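Local structure of calmodulin, putative (Toxoplasma gondii, 6TJ6) at residues F15-D20 with G25-L30; R33-S38 with A58-K63; K75-F80 with A127-M132. The protein is a calmodulin-like EF-hand protein that probably binds calcium, and is found here in complex with two further protein chains. All blocks are in the same frame, centred on the assembly; numbering follows the deposited sequence.

Followed from the N terminus, the three contacts come one after another, with no nesting or crossing. Contact 1 (15-20 with 25-30) closes a loop of four residues that contains strand 22-24, and folds the end of helix 7-15 back against helix 26-34. Contact 2 (33-38 with 58-63) spans 19 residues and ties the end of that same helix to helix 53-64; the two contacts meet where F15 CE2 lies 3.5 Å from S34 CB. Contact 3 (75-80 with 127-132) is separate. It bridges 46 residues to join helix 69-78 to helix 127-134 in the C-terminal lobe, its centre about 27 Å from that of contact 1.

Contact 1. Residues F15-D20 with G25-L30; sequences FDTDGD and GRDLVL
F15 and T17 pack against D27 and L30 in a small, partly buried van der Waals contact, where the end of helix 7-15 and the loop after it fold back on the start of helix 26-34. F15 supplies the largest share of the buried surface. Its CG stands anti to the carbonyl carbon (chi1 -77°), which swings the ring toward helix 26-34, and CE1 comes within 3.5 Å of L30 CB. One face of the ring is covered near its centre by the carbonyl carbon of L30, while the two side chains cross at about a right angle. The same ring also touches I23 of the short strand and A31 and S34 further along the helix.

Nearer the loop, the backbone oxygen of F15 rests 3.7 Å from D27 CB. T17 OG1 approaches D27 OD1 to 3.8 Å, a loose approach, and its methyl CG2 lies beside OD2 of the same carboxylate.

From D16 to G19 the chain makes a type I turn, and the loop is organised by the D16 carboxylate. OD1 accepts the D20 amide through its syn lone pair at 3.2 Å, in a bent bond (136°), and OD2 accepts the G21 amide. D20 OD1, bonded to the E22 amide, lies 2.8 Å from D16 OD1. Two acceptors this close would be expected to repel unless a cation or a proton intervened. The backbone oxygens of D18 and D20 are bonded by side chains of another protein chain.

D16, D18, D20 and E22 are calcium-binding residues, although no calcium is bound to this chain in the model. With D27 twelfth in the loop counted from D16, at the head of the exiting helix, the arrangement is the helix-loop-helix of an EF-hand.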
ATOM      1  N   PHE A  15      -5.175  -5.002   4.354  1.00 53.59           N
ATOM      2  CA  PHE A  15      -5.914  -6.250   4.492  1.00 58.56           C
ATOM      3  C   PHE A  15      -6.991  -6.443   3.430  1.00 60.07           C
ATOM      4  O   PHE A  15      -7.713  -7.446   3.474  1.00 52.32           O
ATOM      5  CB  PHE A  15      -6.512  -6.352   5.895  1.00 56.04           C
ATOM      6  CG  PHE A  15      -5.502  -6.733   6.936  1.00 50.73           C
ATOM      7  CD1 PHE A  15      -5.194  -8.063   7.162  1.00 53.86           C
ATOM      8  CD2 PHE A  15      -4.833  -5.765   7.664  1.00 52.72           C
ATOM      9  CE1 PHE A  15      -4.252  -8.422   8.109  1.00 54.30           C
ATOM     10  CE2 PHE A  15      -3.891  -6.119   8.610  1.00 59.26           C
ATOM     11  CZ  PHE A  15      -3.602  -7.449   8.834  1.00 55.96           C
ATOM     12  N   ASP A  16      -7.105  -5.521   2.471  1.00 61.10           N
ATOM     13  CA  ASP A  16      -7.935  -5.715   1.283  1.00 54.47           C
ATOM     14  C   ASP A  16      -7.108  -6.527   0.285  1.00 55.52           C
ATOM     15  O   ASP A  16      -6.541  -6.010  -0.682  1.00 51.26           O
ATOM     16  CB  ASP A  16      -8.372  -4.368   0.714  1.00 51.00           C
ATOM     17  CG  ASP A  16      -9.121  -4.496  -0.598  1.00 48.74           C
ATOM     18  OD1 ASP A  16      -9.644  -5.587  -0.901  1.00 47.26           O
ATOM     19  OD2 ASP A  16      -9.174  -3.486  -1.336  1.00 44.28           O
ATOM     20  N   THR A  17      -7.043  -7.838   0.534  1.00 52.56           N
ATOM     21  CA  THR A  17      -6.104  -8.683  -0.194  1.00 55.83           C
ATOM     22  C   THR A  17      -6.523  -8.901  -1.644  1.00 54.83           C
ATOM     23  O   THR A  17      -5.668  -9.171  -2.497  1.00 52.71           O
ATOM     24  CB  THR A  17      -5.946 -10.028   0.523  1.00 60.14           C
ATOM     25  OG1 THR A  17      -7.229 -10.639   0.696  1.00 64.54           O
ATOM     26  CG2 THR A  17      -5.298  -9.824   1.881  1.00 60.39           C
ATOM     27  N   ASP A  18      -7.818  -8.805  -1.949  1.00 53.49           N
ATOM     28  CA  ASP A  18      -8.249  -8.851  -3.341  1.00 49.02           C
ATOM     29  C   ASP A  18      -8.144  -7.501  -4.036  1.00 50.63           C
ATOM     30  O   ASP A  18      -8.286  -7.441  -5.262  1.00 47.54           O
ATOM     31  CB  ASP A  18      -9.692  -9.356  -3.438  1.00 50.78           C
ATOM     32  CG  ASP A  18      -9.889 -10.708  -2.785  1.00 60.28           C
ATOM     33  OD1 ASP A  18     -10.491 -10.761  -1.692  1.00 71.36           O
ATOM     34  OD2 ASP A  18      -9.437 -11.722  -3.358  1.00 66.19           O
ATOM     35  N   GLY A  19      -7.902  -6.426  -3.290  1.00 49.52           N
ATOM     36  CA  GLY A  19      -7.867  -5.100  -3.885  1.00 45.36           C
ATOM     37  C   GLY A  19      -9.183  -4.671  -4.490  1.00 50.09           C
ATOM     38  O   GLY A  19      -9.193  -3.903  -5.458  1.00 52.99           O
ATOM     39  N   ASP A  20     -10.301  -5.157  -3.953  1.00 48.47           N
ATOM     40  CA  ASP A  20     -11.620  -4.821  -4.467  1.00 51.63           C
ATOM     41  C   ASP A  20     -12.314  -3.743  -3.645  1.00 48.44           C
ATOM     42  O   ASP A  20     -13.520  -3.533  -3.810  1.00 49.50           O
ATOM     43  CB  ASP A  20     -12.496  -6.076  -4.537  1.00 53.64           C
ATOM     44  CG  ASP A  20     -12.702  -6.727  -3.181  1.00 58.74           C
ATOM     45  OD1 ASP A  20     -12.034  -6.321  -2.207  1.00 53.80           O
ATOM     46  OD2 ASP A  20     -13.540  -7.649  -3.088  1.00 59.75           O
ATOM     47  N   GLY A  25     -14.551 -11.336   6.039  1.00 66.27           N
ATOM     48  CA  GLY A  25     -14.170 -12.552   6.738  1.00 68.58           C
ATOM     49  C   GLY A  25     -13.048 -12.323   7.732  1.00 68.79           C
ATOM     50  O   GLY A  25     -12.980 -11.291   8.410  1.00 78.92           O
ATOM     51  N   ARG A  26     -12.151 -13.311   7.811  1.00 65.26           N
ATOM     52  CA  ARG A  26     -11.047 -13.255   8.764  1.00 69.60           C
ATOM     53  C   ARG A  26     -10.264 -11.958   8.624  1.00 63.20           C
ATOM     54  O   ARG A  26      -9.973 -11.291   9.626  1.00 68.95           O
ATOM     55  CB  ARG A  26     -10.126 -14.461   8.563  1.00 71.12           C
ATOM     56  CG  ARG A  26      -9.319 -14.861   9.790  1.00 69.35           C
ATOM     57  N   ASP A  27      -9.945 -11.572   7.383  1.00 60.87           N
ATOM     58  CA  ASP A  27      -9.218 -10.329   7.145  1.00 62.44           C
ATOM     59  C   ASP A  27      -9.834  -9.166   7.913  1.00 56.40           C
ATOM     60  O   ASP A  27      -9.114  -8.394   8.558  1.00 58.44           O
ATOM     61  CB  ASP A  27      -9.167 -10.020   5.646  1.00 69.89           C
ATOM     62  CG  ASP A  27      -8.370 -11.050   4.865  1.00 84.67           C
ATOM     63  OD1 ASP A  27      -8.946 -11.690   3.961  1.00 89.88           O
ATOM     64  OD2 ASP A  27      -7.170 -11.228   5.164  1.00 93.35           O
ATOM     65  N   LEU A  28     -11.169  -9.051   7.892  1.00 48.51           N
ATOM     66  CA  LEU A  28     -11.841  -8.000   8.652  1.00 53.09           C
ATOM     67  C   LEU A  28     -11.339  -7.971  10.086  1.00 59.38           C
ATOM     68  O   LEU A  28     -10.705  -6.995  10.514  1.00 50.31           O
ATOM     69  CB  LEU A  28     -13.359  -8.196   8.596  1.00 52.80           C
ATOM     70  CG  LEU A  28     -14.253  -7.112   9.209  1.00 49.15           C
ATOM     71  CD1 LEU A  28     -13.703  -5.710   8.959  1.00 52.02           C
ATOM     72  CD2 LEU A  28     -15.670  -7.221   8.667  1.00 49.68           C
ATOM     73  N   VAL A  29     -11.539  -9.069  10.819  1.00 45.10           N
ATOM     74  CA  VAL A  29     -11.061  -9.129  12.198  1.00 44.15           C
ATOM     75  C   VAL A  29      -9.578  -8.801  12.250  1.00 41.80           C
ATOM     76  O   VAL A  29      -9.135  -7.972  13.058  1.00 49.87           O
ATOM     77  CB  VAL A  29     -11.363 -10.507  12.817  1.00 55.07           C
ATOM     78  CG1 VAL A  29     -10.719 -10.623  14.186  1.00 60.12           C
ATOM     79  CG2 VAL A  29     -12.864 -10.721  12.912  1.00 51.82           C
ATOM     80  N   LEU A  30      -8.800  -9.391  11.339  1.00 46.75           N
ATOM     81  CA  LEU A  30      -7.366  -9.122  11.304  1.00 44.85           C
ATOM     82  C   LEU A  30      -7.100  -7.629  11.182  1.00 46.84           C
ATOM     83  O   LEU A  30      -6.369  -7.052  11.999  1.00 55.16           O
ATOM     84  CB  LEU A  30      -6.715  -9.898  10.156  1.00 52.30           C
ATOM     85  CG  LEU A  30      -6.131 -11.264  10.532  1.00 56.57           C
ATOM     86  CD1 LEU A  30      -7.031 -12.023  11.504  1.00 58.21           C
ATOM     87  CD2 LEU A  30      -5.881 -12.094   9.284  1.00 48.41           C
TER

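Contact 2. Residues R33-S38 with A58-K63; sequences RSCGVS and AWMSKK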
ATOM      1  N   ARG A  33      -7.750  -6.088  14.463  1.00 43.88           N
ATOM      2  CA  ARG A  33      -6.715  -6.418  15.433  1.00 48.68           C
ATOM      3  C   ARG A  33      -5.385  -5.785  15.062  1.00 51.57           C
ATOM      4  O   ARG A  33      -4.574  -5.491  15.948  1.00 48.37           O
ATOM      5  CB  ARG A  33      -6.570  -7.937  15.560  1.00 52.40           C
ATOM      6  CG  ARG A  33      -7.791  -8.620  16.152  1.00 51.86           C
ATOM      7  CD  ARG A  33      -7.461 -10.009  16.686  1.00 53.62           C
ATOM      8  NE  ARG A  33      -8.588 -10.590  17.412  1.00 60.25           N
ATOM      9  CZ  ARG A  33      -9.178 -11.737  17.091  1.00 65.94           C
ATOM     10  NH1 ARG A  33      -8.743 -12.450  16.060  1.00 64.68           N
ATOM     11  NH2 ARG A  33     -10.203 -12.175  17.811  1.00 68.12           N
ATOM     12  N   SER A  34      -5.154  -5.530  13.771  1.00 48.65           N
ATOM     13  CA  SER A  34      -3.886  -4.931  13.378  1.00 54.34           C
ATOM     14  C   SER A  34      -3.732  -3.515  13.915  1.00 57.22           C
ATOM     15  O   SER A  34      -2.601  -3.029  14.025  1.00 53.87           O
ATOM     16  CB  SER A  34      -3.740  -4.932  11.855  1.00 54.49           C
ATOM     17  OG  SER A  34      -4.521  -3.911  11.257  1.00 51.96           O
ATOM     18  N   CYS A  35      -4.832  -2.853  14.268  1.00 43.67           N
ATOM     19  CA  CYS A  35      -4.763  -1.524  14.856  1.00 46.62           C
ATOM     20  C   CYS A  35      -4.724  -1.561  16.378  1.00 56.90           C
ATOM     21  O   CYS A  35      -4.861  -0.512  17.017  1.00 54.72           O
ATOM     22  CB  CYS A  35      -5.942  -0.677  14.375  1.00 47.96           C
ATOM     23  SG  CYS A  35      -5.995  -0.464  12.577  1.00 51.58           S
ATOM     24  N   GLY A  36      -4.544  -2.741  16.969  1.00 56.91           N
ATOM     25  CA  GLY A  36      -4.470  -2.883  18.407  1.00 51.25           C
ATOM     26  C   GLY A  36      -5.797  -3.017  19.117  1.00 52.25           C
ATOM     27  O   GLY A  36      -5.843  -2.840  20.340  1.00 51.91           O
ATOM     28  N   VAL A  37      -6.876  -3.321  18.402  1.00 46.58           N
ATOM     29  CA  VAL A  37      -8.199  -3.463  18.998  1.00 50.96           C
ATOM     30  C   VAL A  37      -8.547  -4.941  19.090  1.00 57.12           C
ATOM     31  O   VAL A  37      -8.475  -5.672  18.094  1.00 53.59           O
ATOM     32  CB  VAL A  37      -9.260  -2.697  18.187  1.00 54.61           C
ATOM     33  CG1 VAL A  37     -10.646  -2.965  18.753  1.00 56.59           C
ATOM     34  CG2 VAL A  37      -8.957  -1.205  18.200  1.00 54.05           C
ATOM     35  N   SER A  38      -8.916  -5.386  20.290  1.00 57.48           N
ATOM     36  CA  SER A  38      -9.428  -6.732  20.500  1.00 56.91           C
ATOM     37  C   SER A  38     -10.943  -6.671  20.640  1.00 57.55           C
ATOM     38  O   SER A  38     -11.451  -6.448  21.746  1.00 61.48           O
ATOM     39  CB  SER A  38      -8.811  -7.372  21.745  1.00 60.75           C
ATOM     40  OG  SER A  38      -7.399  -7.394  21.667  1.00 62.18           O
ATOM     41  N   ALA A  58     -15.960   4.081   9.852  1.00 46.00           N
ATOM     42  CA  ALA A  58     -16.972   4.390  10.858  1.00 48.43           C
ATOM     43  C   ALA A  58     -16.892   3.429  12.040  1.00 48.36           C
ATOM     44  O   ALA A  58     -16.935   3.858  13.202  1.00 48.27           O
ATOM     45  CB  ALA A  58     -18.364   4.361  10.228  1.00 46.84           C
ATOM     46  N   TRP A  59     -16.771   2.128  11.764  1.00 44.12           N
ATOM     47  CA  TRP A  59     -16.656   1.148  12.840  1.00 49.42           C
ATOM     48  C   TRP A  59     -15.460   1.457  13.730  1.00 48.39           C
ATOM     49  O   TRP A  59     -15.579   1.493  14.962  1.00 47.47           O
ATOM     50  CB  TRP A  59     -16.537  -0.265  12.260  1.00 48.09           C
ATOM     51  CG  TRP A  59     -16.779  -1.350  13.273  1.00 51.14           C
ATOM     52  CD1 TRP A  59     -17.938  -2.041  13.467  1.00 51.16           C
ATOM     53  CD2 TRP A  59     -15.839  -1.864  14.230  1.00 48.50           C
ATOM     54  NE1 TRP A  59     -17.780  -2.956  14.485  1.00 56.54           N
ATOM     55  CE2 TRP A  59     -16.502  -2.866  14.969  1.00 56.80           C
ATOM     56  CE3 TRP A  59     -14.505  -1.576  14.534  1.00 51.02           C
ATOM     57  CZ2 TRP A  59     -15.874  -3.580  15.992  1.00 57.95           C
ATOM     58  CZ3 TRP A  59     -13.883  -2.284  15.550  1.00 51.77           C
ATOM     59  CH2 TRP A  59     -14.568  -3.274  16.266  1.00 55.46           C
ATOM     60  N   MET A  60     -14.295   1.700  13.119  1.00 43.32           N
ATOM     61  CA  MET A  60     -13.085   1.939  13.899  1.00 44.58           C
ATOM     62  C   MET A  60     -13.149   3.269  14.638  1.00 53.48           C
ATOM     63  O   MET A  60     -12.659   3.372  15.769  1.00 48.76           O
ATOM     64  CB  MET A  60     -11.855   1.886  12.990  1.00 37.90           C
ATOM     65  CG  MET A  60     -11.556   0.501  12.426  1.00 46.04           C
ATOM     66  SD  MET A  60     -11.017  -0.677  13.681  1.00 50.56           S
ATOM     67  CE  MET A  60      -9.492   0.085  14.233  1.00 46.86           C
ATOM     68  N   SER A  61     -13.747   4.299  14.028  1.00 45.69           N
ATOM     69  CA  SER A  61     -13.863   5.583  14.707  1.00 43.02           C
ATOM     70  C   SER A  61     -14.767   5.483  15.927  1.00 44.17           C
ATOM     71  O   SER A  61     -14.443   6.024  16.990  1.00 50.05           O
ATOM     72  CB  SER A  61     -14.382   6.650  13.736  1.00 42.24           C
ATOM     73  OG  SER A  61     -13.445   6.899  12.703  1.00 47.42           O
ATOM     74  N   LYS A  62     -15.886   4.766  15.806  1.00 48.12           N
ATOM     75  CA  LYS A  62     -16.768   4.608  16.957  1.00 51.45           C
ATOM     76  C   LYS A  62     -16.157   3.696  18.015  1.00 49.67           C
ATOM     77  O   LYS A  62     -16.395   3.895  19.213  1.00 52.50           O
ATOM     78  CB  LYS A  62     -18.129   4.086  16.493  1.00 58.66           C
ATOM     79  CG  LYS A  62     -18.867   5.071  15.592  1.00 51.58           C
ATOM     80  CD  LYS A  62     -19.924   4.398  14.727  1.00 67.23           C
ATOM     81  CE  LYS A  62     -21.201   4.128  15.500  1.00 79.88           C
ATOM     82  NZ  LYS A  62     -22.250   3.544  14.619  1.00 90.50           N
ATOM     83  N   LYS A  63     -15.356   2.708  17.601  1.00 51.24           N
ATOM     84  CA  LYS A  63     -14.700   1.833  18.569  1.00 51.45           C
ATOM     85  C   LYS A  63     -13.621   2.581  19.348  1.00 54.66           C
ATOM     86  O   LYS A  63     -13.594   2.540  20.583  1.00 50.63           O
ATOM     87  CB  LYS A  63     -14.105   0.615  17.859  1.00 42.55           C
ATOM     88  CG  LYS A  63     -13.383  -0.357  18.774  1.00 42.95           C
ATOM     89  CD  LYS A  63     -14.306  -0.881  19.861  1.00 49.38           C
ATOM     90  CE  LYS A  63     -13.667  -2.031  20.608  1.00 52.89           C
ATOM     91  NZ  LYS A  63     -14.521  -2.543  21.711  1.00 57.03           N
TER
HETATM   92  O   HOH W   1     -13.506  -4.918  22.773  1.00 63.35           O
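Apolar contacts make up the direct join between C35 and V37, just after helix 26-34, and M60 and K63 on helix 53-64. The M60 side chain reaches across with its terminal methyl: bends at both chi2 (-68°) and chi3 (-63°) curl the thioether so that CE, and not the sulfur, does the touching. CE sits 3.6 Å from C35 CB and 3.9 Å from C35 SG, and V37 CG2 approaches the same methyl more loosely, at 4.2 Å. V37 places its other branch, CG1, against the aliphatic part of K63. There the lysine chain bends at chi2, and CG1 meets both CG (3.8 Å) and CE (3.7 Å).

C35, V37 and M60 line the inside of the N-terminal lobe, a pair of helix-loop-helix units joined by the small antiparallel sheet of strands 22-24 and 50-52. M60 also touches V8 of helix 7-15 and I32 of helix 26-34, and C35 packs on A11, so that the contact brings three helices of the lobe together.

The polar link between the segments runs through the lysine end. K63 NZ forms a salt bridge with E43, and it donates to a water at 2.8 Å. That water in turn donates to the backbone oxygen of S38, also at 2.8 Å, linking the loop to helix 53-64. The S38 amide is hydrogen-bonded to the hydroxyl of Y67.

Contact 3. Residues K75-F80 with A127-M132; sequences KSFKAF and ANFVKM
F77, on helix 69-78, reaches across to F129 and V130 on helix 127-134 in a buried, wholly apolar contact. From CB, which leaves the backbone toward the partner helix, the chain turns at a chi1 of -90°, well rotated from a staggered -60°, which puts the CD2 and CE2 atoms next to helix 127-134. Along this side CD2 lies 3.8 Å from V130 CG2, and CE2 is slightly nearer to the same methyl, at 3.7 Å. V130 approaches the ring obliquely. Only its CG2 branch, anti to the carbonyl carbon, does the touching. At the far end of the ring, CZ meets F129, 3.9 Å from CE2 and 4.1 Å from CD2. It arrives at the edge of the F129 ring and near its plane, while the two side chains run at about a right angle.

The surroundings are hydrophobic as well. The F77 ring also meets that of Y126, their planes nearly parallel at about 10°, and V130 touches L73 and I74, about one turn before F77. Another protein chain packs an apolar side chain on F77 and an aromatic one on F129, and an aromatic side chain of that chain stacks on F80. First and last helices thus close on each other in the C-terminal lobe, with strands 88-89 and 123-124 pairing its two loops: the paired EF-hand fold, holding a partner chain as calmodulin-like proteins do.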
ATOM      1  N   LYS A  75      -2.468  -3.109  29.504  1.00 77.75           N
ATOM      2  CA  LYS A  75      -3.272  -3.808  30.500  1.00 77.27           C
ATOM      3  C   LYS A  75      -3.241  -5.315  30.282  1.00 74.24           C
ATOM      4  O   LYS A  75      -3.200  -6.086  31.247  1.00 80.61           O
ATOM      5  CB  LYS A  75      -4.708  -3.281  30.446  1.00 81.06           C
ATOM      6  CG  LYS A  75      -5.584  -3.669  31.621  1.00 88.01           C
ATOM      7  CD  LYS A  75      -6.785  -2.736  31.717  1.00 92.14           C
ATOM      8  CE  LYS A  75      -8.058  -3.385  31.195  1.00 93.07           C
ATOM      9  NZ  LYS A  75      -8.658  -4.299  32.207  1.00 89.35           N
ATOM     10  N   SER A  76      -3.270  -5.751  29.021  1.00 72.57           N
ATOM     11  CA  SER A  76      -3.166  -7.176  28.726  1.00 72.68           C
ATOM     12  C   SER A  76      -1.788  -7.716  29.088  1.00 73.12           C
ATOM     13  O   SER A  76      -1.670  -8.827  29.617  1.00 74.79           O
ATOM     14  CB  SER A  76      -3.470  -7.435  27.250  1.00 69.78           C
ATOM     15  OG  SER A  76      -4.776  -7.004  26.910  1.00 71.58           O
ATOM     16  N   PHE A  77      -0.734  -6.948  28.801  1.00 73.87           N
ATOM     17  CA  PHE A  77       0.615  -7.382  29.159  1.00 67.30           C
ATOM     18  C   PHE A  77       0.789  -7.471  30.670  1.00 72.14           C
ATOM     19  O   PHE A  77       1.457  -8.384  31.173  1.00 77.01           O
ATOM     20  CB  PHE A  77       1.655  -6.435  28.565  1.00 64.99           C
ATOM     21  CG  PHE A  77       2.125  -6.822  27.194  1.00 66.49           C
ATOM     22  CD1 PHE A  77       2.940  -7.927  27.009  1.00 70.39           C
ATOM     23  CD2 PHE A  77       1.768  -6.067  26.090  1.00 63.05           C
ATOM     24  CE1 PHE A  77       3.378  -8.281  25.747  1.00 62.42           C
ATOM     25  CE2 PHE A  77       2.203  -6.413  24.826  1.00 60.27           C
ATOM     26  CZ  PHE A  77       3.010  -7.521  24.653  1.00 66.49           C
ATOM     27  N   LYS A  78       0.198  -6.531  31.414  1.00 72.17           N
ATOM     28  CA  LYS A  78       0.406  -6.486  32.858  1.00 75.97           C
ATOM     29  C   LYS A  78      -0.167  -7.706  33.569  1.00 75.49           C
ATOM     30  O   LYS A  78       0.247  -8.003  34.695  1.00 72.15           O
ATOM     31  CB  LYS A  78      -0.206  -5.210  33.442  1.00 76.37           C
ATOM     32  CG  LYS A  78       0.311  -4.875  34.834  1.00 80.39           C
ATOM     33  CD  LYS A  78      -0.626  -3.945  35.583  1.00 83.57           C
ATOM     34  CE  LYS A  78      -0.155  -3.732  37.017  1.00 84.54           C
ATOM     35  NZ  LYS A  78      -0.968  -4.494  38.008  1.00 85.88           N
ATOM     36  N   ALA A  79      -1.105  -8.418  32.942  1.00 76.31           N
ATOM     37  CA  ALA A  79      -1.622  -9.649  33.529  1.00 80.94           C
ATOM     38  C   ALA A  79      -0.545 -10.715  33.665  1.00 82.27           C
ATOM     39  O   ALA A  79      -0.667 -11.599  34.519  1.00 84.60           O
ATOM     40  CB  ALA A  79      -2.783 -10.185  32.692  1.00 78.74           C
ATOM     41  N   PHE A  80       0.506 -10.651  32.847  1.00 80.57           N
ATOM     42  CA  PHE A  80       1.615 -11.591  32.915  1.00 80.82           C
ATOM     43  C   PHE A  80       2.866 -10.949  33.502  1.00 91.08           C
ATOM     44  O   PHE A  80       3.967 -11.483  33.348  1.00 94.35           O
ATOM     45  CB  PHE A  80       1.897 -12.167  31.530  1.00 76.56           C
ATOM     46  CG  PHE A  80       0.662 -12.625  30.813  1.00 78.81           C
ATOM     47  CD1 PHE A  80       0.091 -13.854  31.105  1.00 79.44           C
ATOM     48  CD2 PHE A  80       0.063 -11.821  29.854  1.00 77.96           C
ATOM     49  CE1 PHE A  80      -1.050 -14.277  30.451  1.00 77.61           C
ATOM     50  CE2 PHE A  80      -1.080 -12.236  29.196  1.00 74.86           C
ATOM     51  CZ  PHE A  80      -1.638 -13.467  29.494  1.00 76.05           C
ATOM     52  N   ALA A 127       5.483  -1.764  28.066  1.00 91.70           N
ATOM     53  CA  ALA A 127       5.009  -0.387  27.944  1.00 91.13           C
ATOM     54  C   ALA A 127       5.791   0.353  26.865  1.00 92.96           C
ATOM     55  O   ALA A 127       5.216   0.864  25.895  1.00 87.40           O
ATOM     56  CB  ALA A 127       5.120   0.335  29.288  1.00 99.37           C
ATOM     57  N   ASN A 128       7.118   0.404  27.016  1.00 96.00           N
ATOM     58  CA  ASN A 128       7.976   0.955  25.971  1.00 99.00           C
ATOM     59  C   ASN A 128       7.757   0.233  24.648  1.00 91.75           C
ATOM     60  O   ASN A 128       7.763   0.857  23.580  1.00 90.45           O
ATOM     61  CB  ASN A 128       9.439   0.856  26.404  1.00102.58           C
ATOM     62  CG  ASN A 128      10.360   1.721  25.568  1.00109.82           C
ATOM     63  OD1 ASN A 128       9.946   2.740  25.017  0.50110.72           O
ATOM     64  ND2 ASN A 128      11.623   1.321  25.475  0.50111.79           N
ATOM     65  N   PHE A 129       7.536  -1.081  24.703  1.00 89.26           N
ATOM     66  CA  PHE A 129       7.349  -1.866  23.487  1.00 85.76           C
ATOM     67  C   PHE A 129       6.034  -1.514  22.798  1.00 83.46           C
ATOM     68  O   PHE A 129       6.005  -1.260  21.587  1.00 86.22           O
ATOM     69  CB  PHE A 129       7.422  -3.355  23.835  1.00 84.48           C
ATOM     70  CG  PHE A 129       6.913  -4.266  22.760  1.00 85.53           C
ATOM     71  CD1 PHE A 129       7.576  -4.378  21.549  1.00 87.69           C
ATOM     72  CD2 PHE A 129       5.784  -5.039  22.978  1.00 80.05           C
ATOM     73  CE1 PHE A 129       7.107  -5.232  20.564  1.00 84.43           C
ATOM     74  CE2 PHE A 129       5.312  -5.893  22.000  1.00 78.26           C
ATOM     75  CZ  PHE A 129       5.974  -5.990  20.790  1.00 78.55           C
ATOM     76  N   VAL A 130       4.933  -1.473  23.554  1.00 83.62           N
ATOM     77  CA  VAL A 130       3.645  -1.115  22.962  1.00 80.86           C
ATOM     78  C   VAL A 130       3.687   0.305  22.406  1.00 88.58           C
ATOM     79  O   VAL A 130       3.145   0.581  21.327  1.00 75.65           O
ATOM     80  CB  VAL A 130       2.510  -1.298  23.988  1.00 72.58           C
ATOM     81  CG1 VAL A 130       1.237  -0.621  23.509  1.00 65.85           C
ATOM     82  CG2 VAL A 130       2.254  -2.779  24.227  1.00 72.74           C
ATOM     83  N   LYS A 131       4.346   1.224  23.121  1.00102.15           N
ATOM     84  CA  LYS A 131       4.483   2.588  22.616  1.00 97.10           C
ATOM     85  C   LYS A 131       5.241   2.604  21.293  1.00 96.74           C
ATOM     86  O   LYS A 131       4.696   2.995  20.254  1.00 91.81           O
ATOM     87  CB  LYS A 131       5.185   3.474  23.647  1.00 98.23           C
ATOM     88  CG  LYS A 131       4.385   3.737  24.911  1.00101.72           C
ATOM     89  CD  LYS A 131       5.020   4.859  25.715  1.00104.69           C
ATOM     90  CE  LYS A 131       5.033   4.555  27.206  1.00106.21           C
ATOM     91  NZ  LYS A 131       3.944   5.254  27.942  1.00106.48           N
ATOM     92  N   MET A 132       6.503   2.156  21.306  1.00 98.99           N
ATOM     93  CA  MET A 132       7.305   2.118  20.082  1.00100.63           C
ATOM     94  C   MET A 132       6.780   1.115  19.047  1.00100.17           C
ATOM     95  O   MET A 132       7.447   0.895  18.028  1.00 98.67           O
TER